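Local atomic coordinates of dTDP-4-dehydrorhamnose reductase (Bacillus anthracis, PDB entry 3SC6), a protein that catalyses the reversible, NADPH-dependent reduction of dTDP-4-dehydrorhamnose to dTDP-L-rhamnose, the closing step in the biosynthesis of this sugar nucleotide. Residues I9-N14 / K38-T43; G86-A91 / K142-K147; F228-M233 / E275-F280. One frame throughout, in Å; residues are numbered along the deposited sequence.

Interactions 1 and 2 both belong to the Rossmann part of the chain and touch: I42 O lies 3.0 Å from N89 ND2, probably hydrogen-bonded, and their centres are 16 Å apart. Interaction 1 joins the end of strand 6-11 to the loop after strand 30-35, round the NADP adenine. Interaction 2 pairs helix 76-97 with the end of helix 129-144, beside the same sheet. Interaction 3, last along the chain, joins helices 220-231 and 273-283, its centre 32 Å from that of interaction 1 and 38 Å from that of interaction 2. It lies in the C-terminal part of the chain, which in relatives binds the sugar nucleotide.

Interaction 1 (I9-N14 / K38-T43); sequences IITGAN and KLLDIT. With NAP (NADP nicotinamide-adenine-dinucleotide phosphate), chain G.
D41 OD1 collects three donors: the adenine amino group of NADP, with N6A at 3.0 Å, and both the hydroxyl and the backbone N-H of T43. T43 OG1 makes the shortest bond to D41 OD1, 2.7 Å, and T43 N, at 3.0 Å from the same oxygen, closes an Asx turn. Both T43 groups come from the same face of the carboxylate, the N-H from well above its plane, and together they fix the acid where it can meet the adenine. This is the adenine site of a Rossmann fold. The ring edge is read twice, because I42 N also donates to N1A of NADP at 3.0 Å along an almost straight line (169°). Q47 OE1 accepts from the backbone N of D41 and ties this loop to the helix that follows.

In the other segment, strand 6-11 runs into the glycine-rich loop. The backbone passes close to the adenosine ribose at G12, whose phi is positive (78°) and whose CA lies 4.0 Å from NADP O4B. Next to the nucleotide the two segments meet through L40, which is buried. Its CG lies opposite the backbone N (chi1 179°), and this sends CD2 against T11 CG2 at 3.6 Å and, more loosely, against the branch methyl of I9. T11 OG1 turns instead toward the backbone N atoms of C63 and A64, in weak bonds. A water links the two backbones: it accepts from G12 N at 2.9 Å and lies 3.2 Å from L40 O, to which it can donate.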
loop_
_atom_site.group_PDB
_atom_site.type_symbol
_atom_site.label_atom_id
_atom_site.label_comp_id
_atom_site.label_asym_id
_atom_site.label_seq_id
_atom_site.Cartn_x
_atom_site.Cartn_y
_atom_site.Cartn_z
ATOM N N ILE A 9 9.399 5.857 -13.360
ATOM C CA ILE A 9 8.027 6.267 -13.627
ATOM C C ILE A 9 7.151 5.846 -12.458
ATOM O O ILE A 9 7.310 4.751 -11.924
ATOM C CB ILE A 9 7.458 5.648 -14.922
ATOM C CG1 ILE A 9 8.184 6.208 -16.145
ATOM C CG2 ILE A 9 5.981 5.972 -15.069
ATOM C CD1 ILE A 9 7.636 5.692 -17.472
ATOM N N ILE A 10 6.240 6.731 -12.052
ATOM C CA ILE A 10 5.325 6.455 -10.948
ATOM C C ILE A 10 3.884 6.573 -11.436
ATOM O O ILE A 10 3.455 7.643 -11.858
ATOM C CB ILE A 10 5.527 7.422 -9.771
ATOM C CG1 ILE A 10 6.959 7.329 -9.245
ATOM C CG2 ILE A 10 4.556 7.102 -8.661
ATOM C CD1 ILE A 10 7.240 8.243 -8.071
ATOM N N THR A 11 3.148 5.469 -11.393
ATOM C CA THR A 11 1.755 5.465 -11.828
ATOM C C THR A 11 0.862 5.751 -10.616
ATOM O O THR A 11 1.025 5.141 -9.563
ATOM C CB THR A 11 1.368 4.124 -12.471
ATOM O OG1 THR A 11 1.511 3.068 -11.514
ATOM C CG2 THR A 11 2.251 3.836 -13.676
ATOM N N GLY A 12 -0.084 6.672 -10.772
ATOM C CA GLY A 12 -0.988 7.042 -9.677
ATOM C C GLY A 12 -0.252 7.972 -8.720
ATOM O O GLY A 12 -0.307 7.801 -7.502
ATOM N N ALA A 13 0.428 8.965 -9.293
ATOM C CA ALA A 13 1.212 9.950 -8.542
ATOM C C ALA A 13 0.433 10.862 -7.591
ATOM O O ALA A 13 1.021 11.408 -6.661
ATOM C CB ALA A 13 2.029 10.798 -9.508
ATOM N N ASN A 14 -0.866 11.050 -7.821
ATOM C CA ASN A 14 -1.668 11.913 -6.940
ATOM C C ASN A 14 -2.202 11.231 -5.684
ATOM O O ASN A 14 -2.719 11.900 -4.788
ATOM C CB ASN A 14 -2.823 12.569 -7.704
ATOM C CG ASN A 14 -2.343 13.506 -8.790
ATOM O OD1 ASN A 14 -1.140 13.663 -9.003
ATOM N ND2 ASN A 14 -3.282 14.144 -9.480
ATOM N N LYS A 38 -5.105 11.010 -15.705
ATOM C CA LYS A 38 -5.338 11.562 -17.050
ATOM C C LYS A 38 -4.109 11.526 -17.973
ATOM O O LYS A 38 -4.245 11.336 -19.183
ATOM C CB LYS A 38 -5.873 13.000 -16.966
ATOM C CG LYS A 38 -7.197 13.137 -16.209
ATOM C CD LYS A 38 -7.739 14.576 -16.217
ATOM C CE LYS A 38 -6.789 15.585 -15.567
ATOM N NZ LYS A 38 -6.500 15.263 -14.140
ATOM N N LEU A 39 -2.919 11.717 -17.408
ATOM C CA LEU A 39 -1.686 11.703 -18.203
ATOM C C LEU A 39 -1.195 10.286 -18.511
ATOM O O LEU A 39 -0.404 10.088 -19.436
ATOM C CB LEU A 39 -0.585 12.502 -17.499
ATOM C CG LEU A 39 -0.896 13.986 -17.266
ATOM C CD1 LEU A 39 0.211 14.662 -16.459
ATOM C CD2 LEU A 39 -1.128 14.712 -18.595
ATOM N N LEU A 40 -1.658 9.309 -17.732
ATOM C CA LEU A 40 -1.274 7.905 -17.920
ATOM C C LEU A 40 -2.374 6.986 -17.402
ATOM O O LEU A 40 -2.349 6.558 -16.244
ATOM C CB LEU A 40 0.049 7.596 -17.208
ATOM C CG LEU A 40 0.579 6.155 -17.303
ATOM C CD1 LEU A 40 0.728 5.714 -18.746
ATOM C CD2 LEU A 40 1.905 6.012 -16.560
ATOM N N ASP A 41 -3.347 6.699 -18.265
ATOM C CA ASP A 41 -4.462 5.834 -17.905
ATOM C C ASP A 41 -3.990 4.385 -17.978
ATOM O O ASP A 41 -3.718 3.858 -19.053
ATOM C CB ASP A 41 -5.652 6.073 -18.832
ATOM C CG ASP A 41 -6.856 5.232 -18.465
ATOM O OD1 ASP A 41 -6.763 4.426 -17.517
ATOM O OD2 ASP A 41 -7.903 5.379 -19.125
ATOM N N ILE A 42 -3.902 3.757 -16.814
ATOM C CA ILE A 42 -3.459 2.374 -16.681
ATOM C C ILE A 42 -4.295 1.409 -17.534
ATOM O O ILE A 42 -3.773 0.421 -18.048
ATOM C CB ILE A 42 -3.562 1.937 -15.203
ATOM C CG1 ILE A 42 -2.851 0.623 -14.938
ATOM C CG2 ILE A 42 -5.008 1.863 -14.766
ATOM C CD1 ILE A 42 -2.996 0.182 -13.486
ATOM N N THR A 43 -5.582 1.709 -17.696
ATOM C CA THR A 43 -6.482 0.857 -18.480
ATOM C C THR A 43 -6.352 1.024 -19.998
ATOM O O THR A 43 -7.013 0.315 -20.754
ATOM C CB THR A 43 -7.951 1.098 -18.094
ATOM O OG1 THR A 43 -8.316 2.450 -18.388
ATOM C CG2 THR A 43 -8.164 0.819 -16.614
HETATM P PA NAP G . -4.891 5.910 -3.543
HETATM O O1A NAP G . -6.299 5.559 -3.957
HETATM O O2A NAP G . -4.619 7.261 -2.918
HETATM O O5B NAP G . -3.912 5.742 -4.809
HETATM C C5B NAP G . -4.341 5.135 -6.025
HETATM C C4B NAP G . -4.236 6.158 -7.150
HETATM O O4B NAP G . -4.433 5.511 -8.418
HETATM C C3B NAP G . -5.292 7.256 -7.029
HETATM O O3B NAP G . -4.698 8.557 -6.990
HETATM C C2B NAP G . -6.139 7.107 -8.271
HETATM O O2B NAP G . -6.584 8.366 -8.774
HETATM C C1B NAP G . -5.198 6.396 -9.236
HETATM N N9A NAP G . -5.925 5.750 -10.362
HETATM C C8A NAP G . -7.200 5.318 -10.381
HETATM N N7A NAP G . -7.473 4.824 -11.610
HETATM C C5A NAP G . -6.363 4.962 -12.360
HETATM C C6A NAP G . -6.015 4.632 -13.762
HETATM N N6A NAP G . -6.925 4.055 -14.583
HETATM N N1A NAP G . -4.764 4.915 -14.194
HETATM C C2A NAP G . -3.865 5.487 -13.370
HETATM N N3A NAP G . -4.165 5.797 -12.092
HETATM C C4A NAP G . -5.394 5.549 -11.571
HETATM O O3 NAP G . -4.347 4.755 -2.552
HETATM P PN NAP G . -2.780 4.569 -2.187
HETATM O O1N NAP G . -2.697 4.051 -0.771
HETATM O O2N NAP G . -1.996 5.789 -2.602
HETATM O O5D NAP G . -2.337 3.378 -3.167
HETATM C C5D NAP G . -1.063 2.750 -3.019
HETATM C C4D NAP G . -1.173 1.246 -3.270
HETATM O O4D NAP G . -1.150 0.534 -2.023
HETATM C C3D NAP G . -2.461 0.852 -3.987
HETATM O O3D NAP G . -2.159 0.097 -5.163
HETATM C C2D NAP G . -3.231 0.004 -2.997
HETATM O O2D NAP G . -3.879 -1.077 -3.668
HETATM C C1D NAP G . -2.170 -0.474 -2.011
HETATM N N1N NAP G . -2.681 -0.678 -0.647
HETATM C C2N NAP G . -3.227 0.346 0.031
HETATM C C3N NAP G . -3.712 0.168 1.326
HETATM C C7N NAP G . -4.321 1.336 2.056
HETATM O O7N NAP G . -4.444 2.401 1.470
HETATM N N7N NAP G . -4.712 1.202 3.322
HETATM C C4N NAP G . -3.619 -1.089 1.916
HETATM C C5N NAP G . -3.047 -2.128 1.201
HETATM C C6N NAP G . -2.579 -1.895 -0.088
HETATM P P2B NAP G . -8.120 8.826 -8.595
HETATM O O1X NAP G . -8.089 10.277 -9.010
HETATM O O2X NAP G . -8.900 7.931 -9.529
HETATM O O3X NAP G . -8.414 8.596 -7.134
HETATM O O HOH W 1 -0.411 6.881 -13.682
#

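Interaction 2 (G86-A91 / K142-K147)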
loop_
_atom_site.group_PDB
_atom_site.type_symbol
_atom_site.label_atom_id
_atom_site.label_comp_id
_atom_site.label_asym_id
_atom_site.label_seq_id
_atom_site.Cartn_x
_atom_site.Cartn_y
_atom_site.Cartn_z
ATOM N N GLY A 86 -5.010 -3.536 -15.495
ATOM C CA GLY A 86 -4.091 -2.410 -15.395
ATOM C C GLY A 86 -2.666 -2.845 -15.101
ATOM O O GLY A 86 -1.719 -2.331 -15.690
ATOM N N ALA A 87 -2.512 -3.794 -14.184
ATOM C CA ALA A 87 -1.190 -4.298 -13.824
ATOM C C ALA A 87 -0.617 -5.100 -14.984
ATOM O O ALA A 87 0.594 -5.138 -15.198
ATOM C CB ALA A 87 -1.278 -5.167 -12.571
ATOM N N ARG A 88 -1.501 -5.743 -15.736
ATOM C CA ARG A 88 -1.096 -6.550 -16.879
ATOM C C ARG A 88 -0.508 -5.641 -17.976
ATOM O O ARG A 88 0.519 -5.972 -18.572
ATOM C CB ARG A 88 -2.299 -7.393 -17.334
ATOM C CG ARG A 88 -2.095 -8.376 -18.488
ATOM C CD ARG A 88 -1.837 -7.715 -19.813
ATOM N NE ARG A 88 -2.942 -6.822 -20.135
ATOM C CZ ARG A 88 -4.073 -7.195 -20.729
ATOM N NH1 ARG A 88 -5.014 -6.292 -20.971
ATOM N NH2 ARG A 88 -4.275 -8.464 -21.071
ATOM N N ASN A 89 -1.141 -4.490 -18.208
ATOM C CA ASN A 89 -0.677 -3.529 -19.221
ATOM C C ASN A 89 0.677 -2.929 -18.840
ATOM O O ASN A 89 1.569 -2.793 -19.679
ATOM C CB ASN A 89 -1.689 -2.388 -19.394
ATOM C CG ASN A 89 -3.042 -2.866 -19.888
ATOM O OD1 ASN A 89 -3.193 -4.005 -20.318
ATOM N ND2 ASN A 89 -4.030 -1.978 -19.853
ATOM N N VAL A 90 0.819 -2.550 -17.573
ATOM C CA VAL A 90 2.072 -1.968 -17.091
ATOM C C VAL A 90 3.160 -3.033 -17.095
ATOM O O VAL A 90 4.341 -2.721 -17.242
ATOM C CB VAL A 90 1.916 -1.362 -15.682
ATOM C CG1 VAL A 90 3.256 -0.884 -15.139
ATOM C CG2 VAL A 90 0.894 -0.225 -15.712
ATOM N N ALA A 91 2.752 -4.293 -16.943
ATOM C CA ALA A 91 3.688 -5.410 -16.941
ATOM C C ALA A 91 4.264 -5.568 -18.342
ATOM O O ALA A 91 5.483 -5.634 -18.519
ATOM C CB ALA A 91 2.997 -6.677 -16.499
ATOM N N LYS A 142 3.822 -11.591 -12.503
ATOM C CA LYS A 142 4.744 -12.729 -12.483
ATOM C C LYS A 142 4.722 -13.473 -13.807
ATOM O O LYS A 142 5.740 -14.002 -14.252
ATOM C CB LYS A 142 4.373 -13.749 -11.404
ATOM C CG LYS A 142 4.477 -13.327 -9.950
ATOM C CD LYS A 142 4.050 -14.534 -9.094
ATOM C CE LYS A 142 4.189 -14.330 -7.598
ATOM N NZ LYS A 142 5.609 -14.134 -7.175
ATOM N N GLU A 143 3.549 -13.520 -14.425
ATOM C CA GLU A 143 3.362 -14.210 -15.699
ATOM C C GLU A 143 3.907 -13.490 -16.939
ATOM O O GLU A 143 4.337 -14.146 -17.879
ATOM C CB GLU A 143 1.863 -14.500 -15.890
ATOM C CG GLU A 143 1.264 -15.449 -14.842
ATOM C CD GLU A 143 -0.257 -15.590 -14.948
ATOM O OE1 GLU A 143 -0.894 -14.761 -15.632
ATOM O OE2 GLU A 143 -0.825 -16.503 -14.302
ATOM N N LEU A 144 3.931 -12.158 -16.944
ATOM C CA LEU A 144 4.417 -11.429 -18.123
ATOM C C LEU A 144 5.688 -10.581 -17.951
ATOM O O LEU A 144 6.081 -9.867 -18.874
ATOM C CB LEU A 144 3.282 -10.543 -18.649
ATOM C CG LEU A 144 1.985 -11.286 -19.006
ATOM C CD1 LEU A 144 0.904 -10.312 -19.428
ATOM C CD2 LEU A 144 2.213 -12.322 -20.084
ATOM N N HIS A 145 6.339 -10.661 -16.798
ATOM C CA HIS A 145 7.553 -9.875 -16.579
ATOM C C HIS A 145 8.479 -10.652 -15.639
ATOM O O HIS A 145 8.011 -11.455 -14.839
ATOM C CB HIS A 145 7.167 -8.484 -16.061
ATOM C CG HIS A 145 8.321 -7.548 -15.894
ATOM N ND1 HIS A 145 9.325 -7.437 -16.832
ATOM C CD2 HIS A 145 8.579 -6.608 -14.957
ATOM C CE1 HIS A 145 10.187 -6.516 -16.445
ATOM N NE2 HIS A 145 9.754 -5.992 -15.314
ATOM N N ASN A 146 9.786 -10.433 -15.744
ATOM C CA ASN A 146 10.741 -11.157 -14.899
ATOM C C ASN A 146 11.729 -10.319 -14.076
ATOM O O ASN A 146 12.775 -10.814 -13.646
ATOM C CB ASN A 146 11.484 -12.193 -15.753
ATOM C CG ASN A 146 12.226 -11.570 -16.921
ATOM O OD1 ASN A 146 12.204 -10.351 -17.115
ATOM N ND2 ASN A 146 12.885 -12.412 -17.712
ATOM N N LYS A 147 11.387 -9.058 -13.863
ATOM C CA LYS A 147 12.206 -8.135 -13.081
ATOM C C LYS A 147 11.191 -7.332 -12.303
ATOM O O LYS A 147 10.827 -6.229 -12.703
ATOM C CB LYS A 147 13.030 -7.207 -13.968
ATOM C CG LYS A 147 14.033 -7.884 -14.880
ATOM C CD LYS A 147 14.768 -6.830 -15.707
ATOM C CE LYS A 147 15.792 -7.444 -16.642
ATOM N NZ LYS A 147 16.512 -6.397 -17.432
#
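R88 swings its CG away from its own backbone N (chi1 -177°), and its chain then bends twice, about CB-CG (chi2 -68°) and again about CG-CD, while L144 keeps CG beside its backbone N (chi1 -57°). The two side chains therefore meet crosswise, with L144 CD1 lying 3.7 Å from R88 CG and also touching CD. The methylene part of the arginine is thus the apolar surface on which the leucine rests.

These are two helices of successive beta-alpha-beta units in the Rossmann fold: helix 76-97 leads into strand 100-106, and helix 129-144 ends here, just before strand 148-157, which pairs in parallel with strand 100-106. The backbones come close at A91 and H145, whose CA atoms are 5.9 Å apart, and the small A91 CB stands 4.4 Å from L144 CB.

Beyond the leucine, the guanidinium of R88 turns back to its own helix. NE and NH1 grip N89 OD1 side-on, at 2.8 and 3.0 Å respectively, almost in the guanidinium plane, and this fixes the rotation of the group. The other end of that amide faces the loop 38-43.

H145 is the first residue past the helix. Its ring is anchored at both nitrogens, ND1 to Q95 OE1 and NE2 to A99 O, and K147 N lies over the centre of one ring face, 3.7 Å above the plane.

Interaction 3 (F228-M233 / E275-F280); sequences FSYANM and EGLERF
Y230 lays the outer end of its ring obliquely across E278: the aliphatic CG of the glutamate sits 3.7 Å from Y230 CZ, and CE1 and OH of the tyrosine close on the same methylene. From there the glutamate runs on, extended beyond CG, past the phenol. Its OE2 comes to 3.3 Å from Y230 OH, and its carboxylate plane stands 55° from that of the ring. Both side chains start in the same way, CG held beside the backbone N (chi1 -65° in Y230 and -61° in E278), and this lets the tyrosine reach across from helix 220-231 while the glutamate comes in from helix 273-283. Y230 CA and E278 CA are 7.5 Å apart.

On its CD2 side the ring meets L277, whose CD2 approaches Y230 CD2 to 4.2 Å, again obliquely, so the tyrosine spans from leucine to glutamate. It is helix-to-helix packing in the C-terminal part of the reductase, with an apolar contact on the L277 side and the E278 carboxylate on the more exposed side.

Just past Y230 the first helix stops in a Schellman motif. N232, with positive phi, is its C-prime residue; M233 N donates to F228 O at 3.0 Å, while the bond from N232 N to S229 O is weak.

L277 also packs on F223 and I227 of helix 220-231 and on V165 of helix 164-172; F228 and M233 pack on M168 and I169 of that same helix. Helix 273-283 is further tied by a salt bridge from R279 to D193 of helix 191-202.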
loop_
_atom_site.group_PDB
_atom_site.type_symbol
_atom_site.label_atom_id
_atom_site.label_comp_id
_atom_site.label_asym_id
_atom_site.label_seq_id
_atom_site.Cartn_x
_atom_site.Cartn_y
_atom_site.Cartn_z
ATOM N N PHE A 228 -4.104 9.852 19.944
ATOM C CA PHE A 228 -4.425 10.954 20.844
ATOM C C PHE A 228 -3.339 11.095 21.899
ATOM O O PHE A 228 -3.150 12.172 22.455
ATOM C CB PHE A 228 -5.786 10.766 21.521
ATOM C CG PHE A 228 -6.928 10.634 20.557
ATOM C CD1 PHE A 228 -7.088 11.542 19.532
ATOM C CD2 PHE A 228 -7.878 9.643 20.719
ATOM C CE1 PHE A 228 -8.139 11.431 18.643
ATOM C CE2 PHE A 228 -8.941 9.535 19.842
ATOM C CZ PHE A 228 -9.071 10.433 18.802
ATOM N N SER A 229 -2.639 10.001 22.180
ATOM C CA SER A 229 -1.568 10.019 23.164
ATOM C C SER A 229 -0.478 10.970 22.669
ATOM O O SER A 229 -0.046 11.855 23.408
ATOM C CB SER A 229 -1.002 8.616 23.380
ATOM O OG SER A 229 0.036 8.630 24.344
ATOM N N TYR A 230 -0.035 10.786 21.422
ATOM C CA TYR A 230 1.000 11.658 20.854
ATOM C C TYR A 230 0.433 13.031 20.517
ATOM O O TYR A 230 1.143 14.032 20.588
ATOM C CB TYR A 230 1.675 11.061 19.613
ATOM C CG TYR A 230 2.483 9.806 19.860
ATOM C CD1 TYR A 230 3.770 9.886 20.380
ATOM C CD2 TYR A 230 2.004 8.557 19.497
ATOM C CE1 TYR A 230 4.528 8.752 20.593
ATOM C CE2 TYR A 230 2.763 7.415 19.699
ATOM C CZ TYR A 230 4.022 7.519 20.247
ATOM O OH TYR A 230 4.776 6.386 20.446
ATOM N N ALA A 231 -0.843 13.075 20.141
ATOM C CA ALA A 231 -1.489 14.337 19.806
ATOM C C ALA A 231 -1.736 15.134 21.089
ATOM O O ALA A 231 -1.958 16.346 21.049
ATOM C CB ALA A 231 -2.792 14.087 19.076
ATOM N N ASN A 232 -1.691 14.435 22.222
ATOM C CA ASN A 232 -1.901 15.034 23.536
ATOM C C ASN A 232 -3.295 15.665 23.599
ATOM O O ASN A 232 -3.453 16.837 23.948
ATOM C CB ASN A 232 -0.795 16.056 23.849
ATOM C CG ASN A 232 -0.902 16.637 25.256
ATOM O OD1 ASN A 232 -1.756 16.239 26.048
ATOM N ND2 ASN A 232 -0.012 17.570 25.575
ATOM N N MET A 233 -4.299 14.872 23.231
ATOM C CA MET A 233 -5.692 15.310 23.238
ATOM C C MET A 233 -6.468 14.404 24.192
ATOM O O MET A 233 -6.421 13.180 24.073
ATOM C CB MET A 233 -6.302 15.240 21.830
ATOM C CG MET A 233 -5.558 16.054 20.769
ATOM S SD MET A 233 -6.328 15.998 19.127
ATOM C CE MET A 233 -5.759 17.526 18.403
ATOM N N GLU A 275 6.272 3.383 16.390
ATOM C CA GLU A 275 7.404 4.222 16.038
ATOM C C GLU A 275 7.199 4.894 14.676
ATOM O O GLU A 275 7.702 5.990 14.432
ATOM C CB GLU A 275 8.666 3.365 16.060
ATOM C CG GLU A 275 9.942 4.084 15.757
ATOM C CD GLU A 275 11.138 3.165 15.871
ATOM O OE1 GLU A 275 12.270 3.629 15.623
ATOM O OE2 GLU A 275 10.943 1.977 16.218
ATOM N N GLY A 276 6.457 4.231 13.791
ATOM C CA GLY A 276 6.182 4.774 12.464
ATOM C C GLY A 276 5.253 5.968 12.579
ATOM O O GLY A 276 5.343 6.920 11.800
ATOM N N LEU A 277 4.359 5.906 13.563
ATOM C CA LEU A 277 3.395 6.968 13.821
ATOM C C LEU A 277 4.082 8.200 14.411
ATOM O O LEU A 277 3.637 9.323 14.195
ATOM C CB LEU A 277 2.311 6.464 14.779
ATOM C CG LEU A 277 1.192 7.432 15.174
ATOM C CD1 LEU A 277 0.453 7.963 13.953
ATOM C CD2 LEU A 277 0.227 6.747 16.123
ATOM N N GLU A 278 5.164 7.993 15.158
ATOM C CA GLU A 278 5.879 9.112 15.754
ATOM C C GLU A 278 6.402 10.045 14.686
ATOM O O GLU A 278 6.135 11.248 14.714
ATOM C CB GLU A 278 7.083 8.651 16.581
ATOM C CG GLU A 278 6.784 7.751 17.758
ATOM C CD GLU A 278 8.046 7.387 18.531
ATOM O OE1 GLU A 278 9.128 7.920 18.196
ATOM O OE2 GLU A 278 7.955 6.581 19.480
ATOM N N ARG A 279 7.138 9.482 13.731
ATOM C CA ARG A 279 7.721 10.278 12.656
ATOM C C ARG A 279 6.654 10.954 11.783
ATOM O O ARG A 279 6.961 11.867 11.018
ATOM C CB ARG A 279 8.777 9.462 11.875
ATOM C CG ARG A 279 9.569 10.272 10.847
ATOM C CD ARG A 279 10.819 9.522 10.338
ATOM N NE ARG A 279 10.594 8.299 9.568
ATOM C CZ ARG A 279 10.568 8.238 8.234
ATOM N NH1 ARG A 279 10.372 7.073 7.628
ATOM N NH2 ARG A 279 10.758 9.330 7.498
ATOM N N PHE A 280 5.401 10.521 11.920
ATOM C CA PHE A 280 4.306 11.116 11.163
ATOM C C PHE A 280 4.040 12.520 11.690
ATOM O O PHE A 280 3.956 13.472 10.917
ATOM C CB PHE A 280 3.030 10.290 11.268
ATOM C CG PHE A 280 1.847 10.952 10.636
ATOM C CD1 PHE A 280 1.575 10.788 9.293
ATOM C CD2 PHE A 280 1.010 11.757 11.393
ATOM C CE1 PHE A 280 0.487 11.412 8.712
ATOM C CE2 PHE A 280 -0.080 12.383 10.822
ATOM C CZ PHE A 280 -0.344 12.210 9.478
#